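Local coordinates for protein putative sortase (Streptococcus pneumoniae, PDB 2W1K) that probably acts as a pilus-associated class C sortase, a transpeptidase that links pilin subunits covalently during assembly of the pneumococcal pilus fibre, at residues 96-99 against 105-108; 132-137 against 143-148; 64-69 against 75-80. One frame throughout, in Å; residues are numbered along the deposited sequence.

Contact 1. Residues 96-99 against 105-108; sequences GTPL and GIRS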
ATOM      1  N   GLY A  96      -6.971   9.853   1.513  1.00 28.26           N
ATOM      2  CA  GLY A  96      -6.982  10.771   2.593  1.00 26.68           C
ATOM      3  C   GLY A  96      -5.726  10.412   3.439  1.00 27.81           C
ATOM      4  O   GLY A  96      -5.420  11.059   4.447  1.00 27.31           O
ATOM      5  N   THR A  97      -5.030   9.351   3.072  1.00 28.12           N
ATOM      6  CA  THR A  97      -3.657   9.107   3.649  1.00 28.23           C
ATOM      7  C   THR A  97      -2.636   9.340   2.510  1.00 28.85           C
ATOM      8  O   THR A  97      -2.940   9.133   1.321  1.00 31.05           O
ATOM      9  CB  THR A  97      -3.473   7.718   4.263  1.00 27.29           C
ATOM     10  OG1 THR A  97      -3.421   6.729   3.215  1.00 27.64           O
ATOM     11  CG2 THR A  97      -4.683   7.455   5.266  1.00 27.31           C
ATOM     12  N   PRO A  98      -1.428   9.790   2.877  1.00 28.49           N
ATOM     13  CA  PRO A  98      -0.445  10.033   1.850  1.00 27.52           C
ATOM     14  C   PRO A  98      -0.122   8.796   1.014  1.00 28.28           C
ATOM     15  O   PRO A  98      -0.161   7.626   1.470  1.00 29.56           O
ATOM     16  CB  PRO A  98       0.776  10.608   2.647  1.00 27.20           C
ATOM     17  CG  PRO A  98       0.622   9.903   4.069  1.00 29.22           C
ATOM     18  CD  PRO A  98      -0.927  10.060   4.250  1.00 28.23           C
ATOM     19  N   LEU A  99       0.240   9.047  -0.207  1.00 26.53           N
ATOM     20  CA  LEU A  99       0.916   7.995  -1.014  1.00 27.75           C
ATOM     21  C   LEU A  99       2.335   7.730  -0.419  1.00 27.10           C
ATOM     22  O   LEU A  99       2.942   8.605   0.260  1.00 26.03           O
ATOM     23  CB  LEU A  99       1.013   8.445  -2.506  1.00 25.51           C
ATOM     24  CG  LEU A  99      -0.417   8.676  -3.058  1.00 24.55           C
ATOM     25  CD1 LEU A  99      -0.378   9.510  -4.427  1.00 27.23           C
ATOM     26  CD2 LEU A  99      -1.137   7.311  -3.401  1.00 17.62           C
ATOM     27  N   GLY A 105       6.836  12.037   8.714  1.00 29.87           N
ATOM     28  CA  GLY A 105       5.510  12.267   9.135  1.00 28.37           C
ATOM     29  C   GLY A 105       4.585  11.687   8.086  1.00 29.27           C
ATOM     30  O   GLY A 105       3.447  12.085   8.038  1.00 30.52           O
ATOM     31  N   ILE A 106       5.042  10.722   7.285  1.00 27.92           N
ATOM     32  CA  ILE A 106       4.167  10.101   6.269  1.00 28.10           C
ATOM     33  C   ILE A 106       3.646   8.789   6.825  1.00 27.72           C
ATOM     34  O   ILE A 106       4.440   7.938   7.270  1.00 27.29           O
ATOM     35  CB  ILE A 106       4.980   9.751   4.991  1.00 27.28           C
ATOM     36  CG1 ILE A 106       5.542  11.015   4.332  1.00 29.84           C
ATOM     37  CG2 ILE A 106       4.082   8.965   4.005  1.00 23.92           C
ATOM     38  CD1 ILE A 106       4.463  11.896   3.647  1.00 24.81           C
ATOM     39  N   ARG A 107       2.346   8.604   6.839  1.00 28.22           N
ATOM     40  CA  ARG A 107       1.815   7.275   7.200  1.00 29.41           C
ATOM     41  C   ARG A 107       0.840   6.859   6.095  1.00 28.98           C
ATOM     42  O   ARG A 107      -0.302   7.320   6.060  1.00 30.68           O
ATOM     43  CB  ARG A 107       1.199   7.241   8.598  1.00 27.85           C
ATOM     44  CG  ARG A 107       0.377   5.892   8.963  1.00 30.19           C
ATOM     45  CD  ARG A 107      -0.142   5.999  10.435  1.00 28.51           C
ATOM     46  NE  ARG A 107      -0.408   4.680  11.020  1.00 35.28           N
ATOM     47  CZ  ARG A 107      -0.996   4.491  12.204  1.00 31.64           C
ATOM     48  NH1 ARG A 107      -1.374   5.561  12.922  1.00 30.73           N
ATOM     49  NH2 ARG A 107      -1.199   3.231  12.654  1.00 29.02           N
ATOM     50  N   SER A 108       1.313   6.042   5.156  1.00 28.62           N
ATOM     51  CA  SER A 108       0.534   5.756   3.946  1.00 29.42           C
ATOM     52  C   SER A 108      -0.230   4.455   4.284  1.00 30.21           C
ATOM     53  O   SER A 108       0.383   3.522   4.859  1.00 31.76           O
ATOM     54  CB  SER A 108       1.468   5.488   2.747  1.00 27.77           C
ATOM     55  OG  SER A 108       0.698   5.048   1.607  1.00 27.81           O
TER
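P98 meets S108 and I106 where the loop after strand 91-93 passes the start of strand 106-111. The one direct hydrogen bond runs from S108 OG to P98 O (2.7 Å); the hydroxyl lies in the carbonyl plane with a C=O...O angle of 153°. With OG anti to the backbone N (chi1 173°), the S108 hydroxyl is set on P98 O. S108 CA adds a CH...O contact to P98 O at 3.2 Å, so hydroxyl and main chain bear on the same oxygen, which also receives a weak bond from H93 NE2. The proline ring packs against the strand: P98 CG touches I106 CG2 at 3.6 Å, while the bent end of I106 brings CD1 to 4.0 Å from P98 CB. Farther round the ring, P98 CD comes within 3.3 Å of R107 O, and T97 CB approaches that carbonyl at 3.7 Å. T97 OG1 is engaged by V94 O and V109 N; R107 CB points away from the loop, and its guanidinium binds E151, T171, E162 and N188. Chemically, the P98 carbonyl receives a serine hydroxyl beside aliphatic packing, so these two segments are joined by one side-chain hydrogen bond and packing, with no backbone hydrogen bond between them.

Contact 2. Residues 132-137 against 143-148; sequences DALYYD and VEYQMM
Y135 and E144 reach one another by different first torsions: Y135 sets its ring beside its own backbone N (chi1 -62°), whereas E144 turns CG away from its N (chi1 178°) and then runs extended. The two side chains lie alongside, pointing the same way, with Y135 CE1 3.7 Å from E144 CG and the ring and carboxylate planes 58° apart. Their polar ends share a water that sits in the ring plane of Y135, 2.8 Å from Y135 OH, and donates to E144 OE1 at 2.7 Å; OE1 is also bonded to Y195 OH. On the other face of the sheet L134 and Y145 run side by side, L134 CD2 meeting Y145 CD1 at 3.8 Å, and Y136 packs through CB on V143 and Y145. The backbone is an antiparallel ladder in which L134-Y145 and Y136-V143 are hydrogen-bonded pairs, A133-Q146 and Y135-E144 non-hydrogen-bonded ones. Y145 N reaches L134 O at 2.9 Å, but the return bond from L134 N to Y145 O is longer, 3.2 Å, with the donor well above the carbonyl plane. M147 N to D132 O (2.8 Å) extends the ladder at one end. This hairpin is flanked by strand 65-69 beside 133-137 and strand 183-196 beside 141-153. L134 and Y145 pack on strand 168-176, with Y145 OH bonded to R191, while the Y135 ring leans on V205 and A209 of helix 202-209.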
ATOM      1  N   ASP A 132       9.848  -8.336  10.032  1.00 35.60           N
ATOM      2  CA  ASP A 132       9.582  -8.936   8.776  1.00 35.64           C
ATOM      3  C   ASP A 132       9.576  -7.845   7.727  1.00 34.88           C
ATOM      4  O   ASP A 132       9.164  -6.683   7.976  1.00 35.47           O
ATOM      5  CB  ASP A 132       8.228  -9.666   8.815  1.00 36.29           C
ATOM      6  CG  ASP A 132       8.306 -11.010   9.550  1.00 38.31           C
ATOM      7  OD1 ASP A 132       9.444 -11.442   9.898  1.00 39.75           O
ATOM      8  OD2 ASP A 132       7.241 -11.653   9.688  1.00 33.45           O
ATOM      9  N   ALA A 133       9.980  -8.230   6.515  1.00 33.05           N
ATOM     10  CA  ALA A 133      10.227  -7.256   5.440  1.00 31.59           C
ATOM     11  C   ALA A 133       8.971  -7.096   4.560  1.00 32.57           C
ATOM     12  O   ALA A 133       8.168  -8.037   4.449  1.00 33.34           O
ATOM     13  CB  ALA A 133      11.437  -7.737   4.614  1.00 28.36           C
ATOM     14  N   LEU A 134       8.799  -5.918   3.964  1.00 32.00           N
ATOM     15  CA  LEU A 134       7.777  -5.631   2.962  1.00 30.43           C
ATOM     16  C   LEU A 134       8.596  -4.856   1.940  1.00 30.67           C
ATOM     17  O   LEU A 134       9.402  -3.960   2.302  1.00 26.97           O
ATOM     18  CB  LEU A 134       6.713  -4.736   3.616  1.00 29.04           C
ATOM     19  CG  LEU A 134       5.575  -4.188   2.743  1.00 30.94           C
ATOM     20  CD1 LEU A 134       4.237  -3.909   3.484  1.00 33.63           C
ATOM     21  CD2 LEU A 134       5.983  -2.935   1.975  1.00 33.49           C
ATOM     22  N   TYR A 135       8.412  -5.212   0.675  1.00 30.27           N
ATOM     23  CA  TYR A 135       9.048  -4.486  -0.409  1.00 30.18           C
ATOM     24  C   TYR A 135       7.959  -3.833  -1.296  1.00 31.62           C
ATOM     25  O   TYR A 135       6.934  -4.492  -1.633  1.00 28.84           O
ATOM     26  CB  TYR A 135       9.861  -5.431  -1.249  1.00 29.32           C
ATOM     27  CG  TYR A 135      10.989  -6.079  -0.454  1.00 29.96           C
ATOM     28  CD1 TYR A 135      12.137  -5.381  -0.189  1.00 28.46           C
ATOM     29  CD2 TYR A 135      10.885  -7.413   0.045  1.00 31.43           C
ATOM     30  CE1 TYR A 135      13.158  -5.936   0.485  1.00 29.55           C
ATOM     31  CE2 TYR A 135      11.909  -7.999   0.794  1.00 29.43           C
ATOM     32  CZ  TYR A 135      13.068  -7.258   0.970  1.00 32.09           C
ATOM     33  OH  TYR A 135      14.157  -7.739   1.646  1.00 34.90           O
ATOM     34  N   TYR A 136       8.209  -2.562  -1.694  1.00 27.81           N
ATOM     35  CA  TYR A 136       7.218  -1.854  -2.415  1.00 26.92           C
ATOM     36  C   TYR A 136       7.857  -1.392  -3.725  1.00 27.05           C
ATOM     37  O   TYR A 136       8.830  -0.667  -3.716  1.00 29.34           O
ATOM     38  CB  TYR A 136       6.680  -0.630  -1.549  1.00 24.86           C
ATOM     39  CG  TYR A 136       5.673   0.143  -2.323  1.00 24.81           C
ATOM     40  CD1 TYR A 136       4.341  -0.266  -2.371  1.00 25.85           C
ATOM     41  CD2 TYR A 136       6.041   1.274  -3.079  1.00 28.96           C
ATOM     42  CE1 TYR A 136       3.377   0.408  -3.149  1.00 27.00           C
ATOM     43  CE2 TYR A 136       5.103   1.937  -3.900  1.00 22.65           C
ATOM     44  CZ  TYR A 136       3.779   1.519  -3.899  1.00 27.07           C
ATOM     45  OH  TYR A 136       2.870   2.096  -4.742  1.00 24.85           O
ATOM     46  N   ASP A 137       7.274  -1.695  -4.868  1.00 27.36           N
ATOM     47  CA  ASP A 137       7.918  -1.317  -6.114  1.00 26.69           C
ATOM     48  C   ASP A 137       7.146  -0.208  -6.851  1.00 27.31           C
ATOM     49  O   ASP A 137       5.950  -0.421  -7.185  1.00 25.72           O
ATOM     50  CB  ASP A 137       8.061  -2.597  -6.940  1.00 23.45           C
ATOM     51  CG  ASP A 137       8.844  -2.399  -8.204  1.00 31.30           C
ATOM     52  OD1 ASP A 137       9.167  -1.239  -8.591  1.00 31.91           O
ATOM     53  OD2 ASP A 137       9.137  -3.462  -8.842  1.00 34.46           O
ATOM     54  N   VAL A 143      11.181  -0.015  -2.435  1.00 29.10           N
ATOM     55  CA  VAL A 143      11.392   0.646  -1.125  1.00 27.22           C
ATOM     56  C   VAL A 143      11.260  -0.516  -0.172  1.00 28.79           C
ATOM     57  O   VAL A 143      10.364  -1.344  -0.351  1.00 30.21           O
ATOM     58  CB  VAL A 143      10.291   1.663  -0.834  1.00 26.70           C
ATOM     59  CG1 VAL A 143      10.448   2.264   0.535  1.00 22.18           C
ATOM     60  CG2 VAL A 143      10.273   2.729  -1.985  1.00 28.51           C
ATOM     61  N   GLU A 144      12.117  -0.554   0.830  1.00 26.36           N
ATOM     62  CA  GLU A 144      12.090  -1.634   1.806  1.00 28.64           C
ATOM     63  C   GLU A 144      11.553  -1.079   3.126  1.00 26.52           C
ATOM     64  O   GLU A 144      11.944   0.017   3.509  1.00 25.18           O
ATOM     65  CB  GLU A 144      13.518  -2.280   1.983  1.00 24.95           C
ATOM     66  CG  GLU A 144      13.373  -3.365   3.072  1.00 28.06           C
ATOM     67  CD  GLU A 144      14.700  -3.975   3.445  1.00 28.46           C
ATOM     68  OE1 GLU A 144      15.645  -3.909   2.617  1.00 33.27           O
ATOM     69  OE2 GLU A 144      14.792  -4.531   4.564  1.00 35.33           O
ATOM     70  N   TYR A 145      10.635  -1.808   3.764  1.00 27.17           N
ATOM     71  CA  TYR A 145      10.125  -1.490   5.139  1.00 27.77           C
ATOM     72  C   TYR A 145      10.274  -2.688   6.078  1.00 28.17           C
ATOM     73  O   TYR A 145      10.452  -3.794   5.674  1.00 28.52           O
ATOM     74  CB  TYR A 145       8.586  -1.218   5.043  1.00 27.84           C
ATOM     75  CG  TYR A 145       8.164   0.031   4.260  1.00 30.26           C
ATOM     76  CD1 TYR A 145       8.147   0.063   2.856  1.00 30.10           C
ATOM     77  CD2 TYR A 145       7.741   1.154   4.928  1.00 26.54           C
ATOM     78  CE1 TYR A 145       7.719   1.212   2.188  1.00 25.85           C
ATOM     79  CE2 TYR A 145       7.304   2.288   4.272  1.00 27.48           C
ATOM     80  CZ  TYR A 145       7.274   2.325   2.897  1.00 30.48           C
ATOM     81  OH  TYR A 145       6.770   3.524   2.281  1.00 25.98           O
ATOM     82  N   GLN A 146      10.127  -2.472   7.363  1.00 28.97           N
ATOM     83  CA  GLN A 146      10.168  -3.536   8.233  1.00 29.44           C
ATOM     84  C   GLN A 146       9.045  -3.400   9.296  1.00 28.58           C
ATOM     85  O   GLN A 146       8.741  -2.297   9.803  1.00 26.92           O
ATOM     86  CB  GLN A 146      11.565  -3.674   8.833  1.00 30.44           C
ATOM     87  CG  GLN A 146      11.874  -2.592   9.763  1.00 38.76           C
ATOM     88  CD  GLN A 146      13.148  -2.885  10.557  1.00 47.30           C
ATOM     89  OE1 GLN A 146      13.863  -3.908  10.330  1.00 46.68           O
ATOM     90  NE2 GLN A 146      13.437  -1.991  11.481  1.00 46.36           N
ATOM     91  N   MET A 147       8.430  -4.543   9.591  1.00 26.96           N
ATOM     92  CA  MET A 147       7.346  -4.582  10.593  1.00 26.76           C
ATOM     93  C   MET A 147       7.772  -4.104  11.962  1.00 27.57           C
ATOM     94  O   MET A 147       8.791  -4.609  12.553  1.00 26.63           O
ATOM     95  CB  MET A 147       6.728  -5.943  10.614  1.00 27.56           C
ATOM     96  CG  MET A 147       5.279  -5.962  11.221  1.00 30.16           C
ATOM     97  SD  MET A 147       5.431  -6.096  12.983  1.00 33.21           S
ATOM     98  CE  MET A 147       3.912  -6.947  13.450  1.00 28.25           C
ATOM     99  N   MET A 148       7.040  -3.095  12.433  1.00 27.76           N
ATOM    100  CA  MET A 148       7.292  -2.463  13.707  0.50 28.96           C
ATOM    101  C   MET A 148       6.313  -2.907  14.808  1.00 31.39           C
ATOM    102  O   MET A 148       6.755  -3.297  15.913  1.00 30.64           O
ATOM    103  CB  MET A 148       7.209  -0.944  13.608  0.50 28.19           C
ATOM    104  CG  MET A 148       8.228  -0.293  12.720  0.50 26.97           C
ATOM    105  SD  MET A 148       9.906  -0.325  13.395  0.50 33.72           S
ATOM    106  CE  MET A 148      10.567  -1.871  12.731  0.50 26.17           C
TER
HETATM  107  O   HOH W   1      16.505  -6.282   1.654  1.00 50.66           O

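Contact 3. Residues 64-69 against 75-80; sequences YGYLSI and MEPVYL
A buried antiparallel beta hairpin joins strand 65-69 to strand 74-80, next to strand 133-137 on one side and strand 91-93 on the other in the sortase sheet. Y64 and G65 both face V78, a classic beta bulge: Y64 N donates to V78 O at 2.8 Å, and G65 N adds a weak bond to the same oxygen. Beyond the bulge the pairing is regular, with V78 N to G65 O at 2.7 Å and a reciprocal pair between L67 and E76. Y66 and P77 form a non-hydrogen-bonded pair, in which the tyrosine ring lies over the proline: P77 CA stands 3.8 Å from the ring centroid, 14° off its normal, a CH-pi contact, and Y66 CE2 touches P77 CD at 3.7 Å. On the sheet face that carries L67 and V78, opposite Y66 and P77, V78 CG2 packs on L67 CB at 3.6 Å. Y64 turns its ring opposite the backbone N (chi1 176°), bringing CG within 3.6 Å of L80 CD2, while its hydroxyl goes to S28. H9 and F12 also meet the Y66 ring. P77 has no N-H, and its non-hydrogen-bonded pairing with Y66 needs none; P77 CA and ring carbons make the contact. Backbone bonds across the hairpin hold G65, L67, E76 and V78, while Y66 and S68 bond outward to strand 133-137, P77 and Y79 to strand 91-93.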
ATOM      1  N   TYR A  64      -0.949   1.389  -9.389  1.00 26.83           N
ATOM      2  CA  TYR A  64      -0.064   2.420  -8.994  1.00 26.90           C
ATOM      3  C   TYR A  64       1.359   1.885  -8.530  1.00 27.33           C
ATOM      4  O   TYR A  64       2.388   2.593  -8.691  1.00 27.17           O
ATOM      5  CB  TYR A  64      -0.740   3.166  -7.840  1.00 23.65           C
ATOM      6  CG  TYR A  64       0.168   4.270  -7.227  1.00 26.67           C
ATOM      7  CD1 TYR A  64       0.505   5.406  -7.954  1.00 26.54           C
ATOM      8  CD2 TYR A  64       0.656   4.156  -5.903  1.00 25.97           C
ATOM      9  CE1 TYR A  64       1.327   6.403  -7.407  1.00 23.25           C
ATOM     10  CE2 TYR A  64       1.501   5.145  -5.361  1.00 23.16           C
ATOM     11  CZ  TYR A  64       1.779   6.264  -6.110  1.00 26.58           C
ATOM     12  OH  TYR A  64       2.529   7.259  -5.564  1.00 20.97           O
ATOM     13  N   GLY A  65       1.380   0.711  -7.878  1.00 25.90           N
ATOM     14  CA  GLY A  65       2.620   0.098  -7.342  1.00 28.41           C
ATOM     15  C   GLY A  65       2.426  -1.393  -7.165  1.00 29.50           C
ATOM     16  O   GLY A  65       1.312  -1.906  -7.370  1.00 29.73           O
ATOM     17  N   TYR A  66       3.514  -2.104  -6.840  1.00 29.37           N
ATOM     18  CA  TYR A  66       3.400  -3.493  -6.411  1.00 29.68           C
ATOM     19  C   TYR A  66       3.925  -3.682  -5.022  1.00 30.20           C
ATOM     20  O   TYR A  66       4.969  -3.105  -4.658  1.00 30.75           O
ATOM     21  CB  TYR A  66       4.139  -4.484  -7.348  1.00 29.33           C
ATOM     22  CG  TYR A  66       3.199  -5.023  -8.345  1.00 31.80           C
ATOM     23  CD1 TYR A  66       2.894  -4.246  -9.440  1.00 40.01           C
ATOM     24  CD2 TYR A  66       2.650  -6.294  -8.251  1.00 37.08           C
ATOM     25  CE1 TYR A  66       2.061  -4.662 -10.401  1.00 39.74           C
ATOM     26  CE2 TYR A  66       1.733  -6.748  -9.258  1.00 37.07           C
ATOM     27  CZ  TYR A  66       1.489  -5.887 -10.289  1.00 38.07           C
ATOM     28  OH  TYR A  66       0.672  -6.122 -11.334  1.00 48.54           O
ATOM     29  N   LEU A  67       3.253  -4.554  -4.283  1.00 28.29           N
ATOM     30  CA  LEU A  67       3.592  -4.726  -2.904  1.00 29.72           C
ATOM     31  C   LEU A  67       3.878  -6.230  -2.633  1.00 30.08           C
ATOM     32  O   LEU A  67       3.137  -7.146  -3.072  1.00 29.16           O
ATOM     33  CB  LEU A  67       2.433  -4.203  -2.008  1.00 28.66           C
ATOM     34  CG  LEU A  67       2.671  -4.268  -0.482  1.00 27.00           C
ATOM     35  CD1 LEU A  67       1.803  -3.212   0.207  1.00 29.30           C
ATOM     36  CD2 LEU A  67       2.275  -5.663   0.129  1.00 31.76           C
ATOM     37  N   SER A  68       4.913  -6.480  -1.867  1.00 29.84           N
ATOM     38  CA  SER A  68       5.313  -7.847  -1.668  1.00 28.52           C
ATOM     39  C   SER A  68       5.676  -8.061  -0.202  1.00 29.50           C
ATOM     40  O   SER A  68       6.289  -7.191   0.408  1.00 29.18           O
ATOM     41  CB  SER A  68       6.490  -8.172  -2.597  1.00 29.01           C
ATOM     42  OG  SER A  68       7.098  -9.344  -2.182  1.00 25.20           O
ATOM     43  N   ILE A  69       5.187  -9.160   0.406  1.00 28.55           N
ATOM     44  CA  ILE A  69       5.625  -9.516   1.777  1.00 29.71           C
ATOM     45  C   ILE A  69       6.016 -10.997   1.710  1.00 29.79           C
ATOM     46  O   ILE A  69       5.143 -11.875   1.844  1.00 30.41           O
ATOM     47  CB  ILE A  69       4.490  -9.393   2.839  1.00 29.54           C
ATOM     48  CG1 ILE A  69       3.808  -8.049   2.781  1.00 28.98           C
ATOM     49  CG2 ILE A  69       4.934  -9.868   4.187  1.00 27.98           C
ATOM     50  CD1 ILE A  69       2.883  -7.805   3.904  1.00 32.63           C
ATOM     51  N   MET A  75       2.232 -11.115  -3.003  1.00 30.31           N
ATOM     52  CA  MET A  75       2.785 -10.272  -4.048  0.50 30.51           C
ATOM     53  C   MET A  75       1.598  -9.706  -4.863  1.00 30.03           C
ATOM     54  O   MET A  75       1.034 -10.432  -5.636  1.00 30.26           O
ATOM     55  CB  MET A  75       3.735 -11.126  -4.924  0.50 31.00           C
ATOM     56  CG  MET A  75       4.427 -10.387  -6.080  0.50 31.95           C
ATOM     57  SD  MET A  75       5.514 -11.333  -7.202  0.50 37.11           S
ATOM     58  CE  MET A  75       6.418 -12.527  -6.169  0.50 32.90           C
ATOM     59  N   GLU A  76       1.234  -8.409  -4.698  1.00 29.35           N
ATOM     60  CA  GLU A  76      -0.026  -7.913  -5.263  1.00 29.02           C
ATOM     61  C   GLU A  76       0.082  -6.502  -5.876  1.00 29.47           C
ATOM     62  O   GLU A  76       0.825  -5.642  -5.385  1.00 29.73           O
ATOM     63  CB  GLU A  76      -1.051  -7.819  -4.120  1.00 30.05           C
ATOM     64  CG  GLU A  76      -1.543  -9.073  -3.494  1.00 29.48           C
ATOM     65  CD  GLU A  76      -2.384  -9.937  -4.485  1.00 34.11           C
ATOM     66  OE1 GLU A  76      -3.012  -9.391  -5.435  1.00 35.46           O
ATOM     67  OE2 GLU A  76      -2.388 -11.173  -4.332  1.00 31.43           O
ATOM     68  N   PRO A  77      -0.687  -6.245  -6.932  1.00 29.19           N
ATOM     69  CA  PRO A  77      -0.842  -4.845  -7.323  1.00 27.71           C
ATOM     70  C   PRO A  77      -1.472  -3.973  -6.279  1.00 27.74           C
ATOM     71  O   PRO A  77      -2.340  -4.386  -5.482  1.00 27.24           O
ATOM     72  CB  PRO A  77      -1.775  -4.932  -8.540  1.00 27.46           C
ATOM     73  CG  PRO A  77      -2.526  -6.229  -8.268  1.00 28.62           C
ATOM     74  CD  PRO A  77      -1.564  -7.144  -7.716  1.00 27.74           C
ATOM     75  N   VAL A  78      -1.052  -2.721  -6.262  1.00 28.02           N
ATOM     76  CA  VAL A  78      -1.768  -1.772  -5.418  1.00 26.32           C
ATOM     77  C   VAL A  78      -2.529  -0.754  -6.303  1.00 28.75           C
ATOM     78  O   VAL A  78      -1.909  -0.050  -7.221  1.00 28.01           O
ATOM     79  CB  VAL A  78      -0.770  -1.009  -4.461  1.00 27.15           C
ATOM     80  CG1 VAL A  78      -1.516   0.016  -3.556  1.00 24.30           C
ATOM     81  CG2 VAL A  78       0.084  -2.033  -3.622  1.00 25.02           C
ATOM     82  N   TYR A  79      -3.832  -0.628  -6.009  1.00 26.30           N
ATOM     83  CA  TYR A  79      -4.671   0.381  -6.703  1.00 26.15           C
ATOM     84  C   TYR A  79      -4.908   1.619  -5.857  1.00 23.85           C
ATOM     85  O   TYR A  79      -4.638   1.671  -4.678  1.00 24.46           O
ATOM     86  CB  TYR A  79      -6.019  -0.217  -7.160  1.00 24.78           C
ATOM     87  CG  TYR A  79      -5.866  -1.338  -8.189  1.00 25.81           C
ATOM     88  CD1 TYR A  79      -5.747  -1.091  -9.533  1.00 26.74           C
ATOM     89  CD2 TYR A  79      -5.771  -2.642  -7.758  1.00 30.39           C
ATOM     90  CE1 TYR A  79      -5.541  -2.107 -10.440  1.00 26.89           C
ATOM     91  CE2 TYR A  79      -5.569  -3.640  -8.634  1.00 26.62           C
ATOM     92  CZ  TYR A  79      -5.467  -3.379  -9.954  1.00 24.98           C
ATOM     93  OH  TYR A  79      -5.343  -4.469 -10.782  1.00 26.98           O
ATOM     94  N   LEU A  80      -5.407   2.657  -6.484  1.00 27.78           N
ATOM     95  CA  LEU A  80      -5.723   3.904  -5.751  1.00 28.38           C
ATOM     96  C   LEU A  80      -7.211   4.028  -5.399  1.00 28.47           C
ATOM     97  O   LEU A  80      -8.092   4.231  -6.312  1.00 27.32           O
ATOM     98  CB  LEU A  80      -5.323   5.111  -6.623  1.00 26.94           C
ATOM     99  CG  LEU A  80      -3.821   5.156  -6.994  1.00 29.43           C
ATOM    100  CD1 LEU A  80      -3.591   6.440  -7.838  1.00 23.80           C
ATOM    101  CD2 LEU A  80      -2.949   5.147  -5.696  1.00 25.48           C
TER

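From the N terminus, the 64-69/75-80 hairpin of contact 3 closes first, turning between two adjacent strands. Contact 1 then closes the loop that leads from strand 91-93 into strand 106-111, and contact 2 closes the later hairpin of strands 133-137 and 141-153. The three follow in series, with none nested or crossed. In space the order changes: contacts 2 and 3, with centres about 12 Å apart, lie side by side because strand 133-137 pairs with strand 65-69, which joins the first and last strands of the sheet. Contact 1, its centre about 16 Å from each of theirs, touches contact 3 through L99, which packs on Y64 and L80.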